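PDB 5XH8: extracellular invertase from Aspergillus kawachii, which probably hydrolyses beta-fructofuranosides such as sucrose as a family 32 glycoside hydrolase and, with high transfructosylation activity, transfers fructosyl units to build fructooligosaccharides such as 1-kestose. Local coordinates for residues A425-T430 with F455-A460; L542-V545 with V550-V553. One frame throughout, in Å; residues are numbered along the deposited sequence.

Contact 1 of 2, residues A425-T430 with F455-A460; sequences ALLSGT and FFVLSA
Leu427 meets Val457 through one methyl, CD2, with aliphatic carbon on both sides. It settles over the fork of the valine, Leu427 CD2 lying 3.9 Å from Val457 CB, with both valine methyls at nearly the same distance, the two side chains crossing at about a right angle. Leu426 adds a second apolar touch from nearer its backbone, its CB lying 4.0 Å from Val457 CG2. That valine methyl lies opposite the carbonyl carbon about the CA-CB bond, while CG1 is trans to the backbone N (chi1 -178°); this rotation places CG2 where it touches both Leu426 CB and Leu427 CD2, and it also packs against Leu426 O.

No hydrogen bond crosses between 425-430 and 455-460. The polar work is done within the first segment, where Leu427 is the first residue to leave helical geometry. Ser428 folds back on the last turn: its OG donates to Ala425 O at 2.7 Å, and a longer bond of 3.2 Å runs from Ser428 N to Ala425 O. Two donors thus grip one carbonyl at the helix end, the hydroxyl arriving 19° out of the carbonyl plane.

In the fold, helix 420-426 leads out of the propeller strand 408-418 into strand 430-439 of the C-terminal beta-sandwich, and here its end lies against strand 455-463. Val457 also packs on Leu596, Leu426 on Val545 and Ala30. Backbone bonds from Val457 to Ser593 and from Phe456 to Val546 hold the strand between neighbours 585-594 and 534-547.

Contact 2 of 2, residues L542-V545 with V550-V553; sequences LTLV and VLEV
Val545 and Glu552 bring their flat peptide groups together in plane, each N-H lying in the carbonyl plane of its partner. These paired bonds, Val545 N to Glu552 O at 2.9 Å and Glu552 N to Val545 O at 3.0 Å, are nearly straight (170° and 172°) and make this the hydrogen-bonded pair of an antiparallel beta hairpin in the C-terminal beta-sandwich. The same carbonyls also take weaker CA-H...O contacts: Leu544 CA approaches Glu552 O, and Leu551 CA approaches Val545 O, both at 3.5 Å.

One face of the hairpin carries Val545 and Glu552. The glutamate runs away from Val545, and its carboxylate is gripped from outside: OE1 forms a salt bridge with Arg374, while OE2 is hydrogen-bonded to His31 and to the backbone N of Leu372. This buried acid therefore ties the hairpin to propeller strand 366-385, and the nearby arginine would be expected to favour its ionised form.

The opposite face is greasy. Leu544 and Val553 form the neighbouring non-hydrogen-bonded pair, and Ile498, from the other sheet of the sandwich, covers Leu542 and Val553. Leu551 swings CD1 to within 3.8 Å of Val545 O. With Val553 CG1 trans to its backbone N (chi1 -179°), that methyl reaches along the face to meet Leu542 CD1 at 4.0 Å.

Contact 1 closes before contact 2 opens along the chain, yet their centres lie only 10 Å apart, on one antiparallel sheet of the C-terminal beta-sandwich. Strands 455-463 and 534-547 are neighbours there, stitched by probable hydrogen bonds from Leu544 N to Leu458 O (2.8 Å) and from Leu542 N to Ala460 O (2.9 Å). Val457 CG1 adds apolar packing on Thr543 CG2. One sheet thus links the strand beside helix 420-426 to the hairpin: contact 1 packs the end of that linking helix on the sheet, and contact 2 carries the sheet's contact with the propeller through Glu552.

Contact 1 of 2, residues A425-T430 with F455-A460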
loop_
_atom_site.group_PDB
_atom_site.type_symbol
_atom_site.label_atom_id
_atom_site.label_comp_id
_atom_site.label_asym_id
_atom_site.label_seq_id
_atom_site.Cartn_x
_atom_site.Cartn_y
_atom_site.Cartn_z
ATOM N N ALA A 425 24.907 -27.865 28.063
ATOM C CA ALA A 425 23.694 -28.359 28.693
ATOM C C ALA A 425 23.279 -29.733 28.125
ATOM O O ALA A 425 22.819 -30.601 28.873
ATOM C CB ALA A 425 22.566 -27.339 28.609
ATOM N N LEU A 426 23.471 -29.943 26.828
ATOM C CA LEU A 426 23.232 -31.252 26.225
ATOM C C LEU A 426 24.099 -32.366 26.838
ATOM O O LEU A 426 23.665 -33.518 26.930
ATOM C CB LEU A 426 23.473 -31.214 24.714
ATOM C CG LEU A 426 22.485 -30.439 23.823
ATOM C CD1 LEU A 426 22.969 -30.441 22.373
ATOM C CD2 LEU A 426 21.088 -31.023 23.899
ATOM N N LEU A 427 25.312 -32.015 27.239
ATOM C CA LEU A 427 26.266 -32.971 27.804
ATOM C C LEU A 427 26.210 -33.047 29.320
ATOM O O LEU A 427 27.018 -33.731 29.922
ATOM C CB LEU A 427 27.687 -32.607 27.374
ATOM C CG LEU A 427 27.980 -32.660 25.884
ATOM C CD1 LEU A 427 29.382 -32.124 25.632
ATOM C CD2 LEU A 427 27.826 -34.061 25.325
ATOM N N SER A 428 25.254 -32.379 29.949
ATOM C CA SER A 428 25.180 -32.372 31.394
ATOM C C SER A 428 24.566 -33.658 31.956
ATOM O O SER A 428 24.457 -33.792 33.174
ATOM C CB SER A 428 24.400 -31.155 31.889
ATOM O OG SER A 428 23.055 -31.230 31.492
ATOM N N GLY A 429 24.161 -34.596 31.100
ATOM C CA GLY A 429 23.635 -35.868 31.575
ATOM C C GLY A 429 24.701 -36.751 32.201
ATOM O O GLY A 429 25.679 -36.272 32.783
ATOM N N THR A 430 24.516 -38.054 32.081
ATOM C CA THR A 430 25.500 -38.994 32.584
ATOM C C THR A 430 26.233 -39.617 31.408
ATOM O O THR A 430 25.626 -40.042 30.408
ATOM C CB THR A 430 24.852 -40.017 33.513
ATOM O OG1 THR A 430 23.800 -40.701 32.818
ATOM C CG2 THR A 430 24.282 -39.289 34.773
ATOM N N PHE A 455 17.384 -39.913 24.158
ATOM C CA PHE A 455 17.832 -38.554 24.423
ATOM C C PHE A 455 19.317 -38.682 24.739
ATOM O O PHE A 455 19.681 -39.078 25.837
ATOM C CB PHE A 455 17.060 -37.940 25.600
ATOM C CG PHE A 455 15.564 -37.882 25.396
ATOM C CD1 PHE A 455 14.740 -38.947 25.785
ATOM C CD2 PHE A 455 14.964 -36.753 24.848
ATOM C CE1 PHE A 455 13.357 -38.890 25.609
ATOM C CE2 PHE A 455 13.591 -36.680 24.688
ATOM C CZ PHE A 455 12.780 -37.758 25.065
ATOM N N PHE A 456 20.170 -38.462 23.748
ATOM C CA PHE A 456 21.601 -38.613 23.952
ATOM C C PHE A 456 22.423 -37.853 22.941
ATOM O O PHE A 456 21.934 -37.523 21.864
ATOM C CB PHE A 456 22.029 -40.112 23.886
ATOM C CG PHE A 456 21.744 -40.788 22.564
ATOM C CD1 PHE A 456 22.693 -40.806 21.552
ATOM C CD2 PHE A 456 20.533 -41.431 22.343
ATOM C CE1 PHE A 456 22.429 -41.420 20.344
ATOM C CE2 PHE A 456 20.256 -42.041 21.134
ATOM C CZ PHE A 456 21.204 -42.043 20.128
ATOM N N VAL A 457 23.688 -37.626 23.300
ATOM C CA VAL A 457 24.720 -37.176 22.365
ATOM C C VAL A 457 25.728 -38.301 22.204
ATOM O O VAL A 457 26.138 -38.887 23.205
ATOM C CB VAL A 457 25.507 -35.946 22.884
ATOM C CG1 VAL A 457 26.538 -35.500 21.840
ATOM C CG2 VAL A 457 24.560 -34.811 23.266
ATOM N N LEU A 458 26.118 -38.582 20.964
ATOM C CA LEU A 458 27.163 -39.553 20.644
ATOM C C LEU A 458 28.257 -38.820 19.888
ATOM O O LEU A 458 27.965 -38.221 18.850
ATOM C CB LEU A 458 26.617 -40.678 19.749
ATOM C CG LEU A 458 27.630 -41.785 19.372
ATOM C CD1 LEU A 458 26.903 -43.073 19.026
ATOM C CD2 LEU A 458 28.558 -41.409 18.222
ATOM N N SER A 459 29.492 -38.858 20.393
ATOM C CA SER A 459 30.664 -38.280 19.699
ATOM C C SER A 459 31.682 -39.368 19.391
ATOM O O SER A 459 31.925 -40.242 20.229
ATOM C CB SER A 459 31.381 -37.232 20.550
ATOM O OG SER A 459 30.492 -36.594 21.420
ATOM N N ALA A 460 32.307 -39.299 18.222
ATOM C CA ALA A 460 33.371 -40.232 17.902
ATOM C C ALA A 460 34.163 -39.714 16.744
ATOM O O ALA A 460 33.649 -38.927 15.930
ATOM C CB ALA A 460 32.781 -41.593 17.549
#

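Contact 2 of 2, residues L542-V545 with V550-V553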
loop_
_atom_site.group_PDB
_atom_site.type_symbol
_atom_site.label_atom_id
_atom_site.label_comp_id
_atom_site.label_asym_id
_atom_site.label_seq_id
_atom_site.Cartn_x
_atom_site.Cartn_y
_atom_site.Cartn_z
ATOM N N LEU A 542 32.632 -36.733 14.378
ATOM C CA LEU A 542 31.207 -36.876 14.262
ATOM C C LEU A 542 30.535 -36.591 15.603
ATOM O O LEU A 542 30.963 -37.126 16.616
ATOM C CB LEU A 542 30.931 -38.303 13.811
ATOM C CG LEU A 542 29.646 -38.641 13.092
ATOM C CD1 LEU A 542 29.404 -37.732 11.893
ATOM C CD2 LEU A 542 29.704 -40.111 12.682
ATOM N N THR A 543 29.516 -35.720 15.614
ATOM C CA THR A 543 28.582 -35.617 16.751
ATOM C C THR A 543 27.135 -35.897 16.304
ATOM O O THR A 543 26.670 -35.333 15.308
ATOM C CB THR A 543 28.656 -34.237 17.407
ATOM O OG1 THR A 543 30.014 -33.929 17.738
ATOM C CG2 THR A 543 27.806 -34.183 18.664
ATOM N N LEU A 544 26.450 -36.779 17.026
ATOM C CA LEU A 544 25.035 -37.083 16.806
ATOM C C LEU A 544 24.295 -36.605 18.043
ATOM O O LEU A 544 24.663 -36.972 19.154
ATOM C CB LEU A 544 24.799 -38.587 16.620
ATOM C CG LEU A 544 25.099 -39.256 15.277
ATOM C CD1 LEU A 544 26.406 -38.811 14.666
ATOM C CD2 LEU A 544 25.110 -40.770 15.447
ATOM N N VAL A 545 23.265 -35.789 17.851
ATOM C CA VAL A 545 22.389 -35.380 18.940
ATOM C C VAL A 545 21.016 -35.930 18.597
ATOM O O VAL A 545 20.417 -35.544 17.577
ATOM C CB VAL A 545 22.299 -33.852 19.106
ATOM C CG1 VAL A 545 21.474 -33.491 20.346
ATOM C CG2 VAL A 545 23.685 -33.228 19.148
ATOM N N VAL A 550 14.165 -35.884 16.961
ATOM C CA VAL A 550 14.988 -34.922 16.245
ATOM C C VAL A 550 16.425 -35.413 16.217
ATOM O O VAL A 550 17.045 -35.506 17.252
ATOM C CB VAL A 550 14.935 -33.527 16.908
ATOM C CG1 VAL A 550 15.765 -32.539 16.100
ATOM C CG2 VAL A 550 13.505 -33.061 17.029
ATOM N N LEU A 551 16.949 -35.705 15.025
ATOM C CA LEU A 551 18.345 -36.055 14.842
ATOM C C LEU A 551 19.100 -34.895 14.194
ATOM O O LEU A 551 18.723 -34.430 13.123
ATOM C CB LEU A 551 18.493 -37.312 13.948
ATOM C CG LEU A 551 19.934 -37.665 13.509
ATOM C CD1 LEU A 551 20.868 -37.958 14.680
ATOM C CD2 LEU A 551 19.894 -38.840 12.551
ATOM N N GLU A 552 20.178 -34.469 14.835
ATOM C CA GLU A 552 21.125 -33.537 14.249
ATOM C C GLU A 552 22.509 -34.196 14.181
ATOM O O GLU A 552 23.044 -34.667 15.190
ATOM C CB GLU A 552 21.171 -32.236 15.046
ATOM C CG GLU A 552 19.820 -31.505 15.059
ATOM C CD GLU A 552 19.871 -30.103 15.659
ATOM O OE1 GLU A 552 20.874 -29.391 15.451
ATOM O OE2 GLU A 552 18.885 -29.685 16.310
ATOM N N VAL A 553 23.065 -34.218 12.976
ATOM C CA VAL A 553 24.376 -34.772 12.704
ATOM C C VAL A 553 25.335 -33.626 12.370
ATOM O O VAL A 553 25.135 -32.927 11.382
ATOM C CB VAL A 553 24.301 -35.743 11.510
ATOM C CG1 VAL A 553 25.682 -36.355 11.235
ATOM C CG2 VAL A 553 23.257 -36.824 11.778
#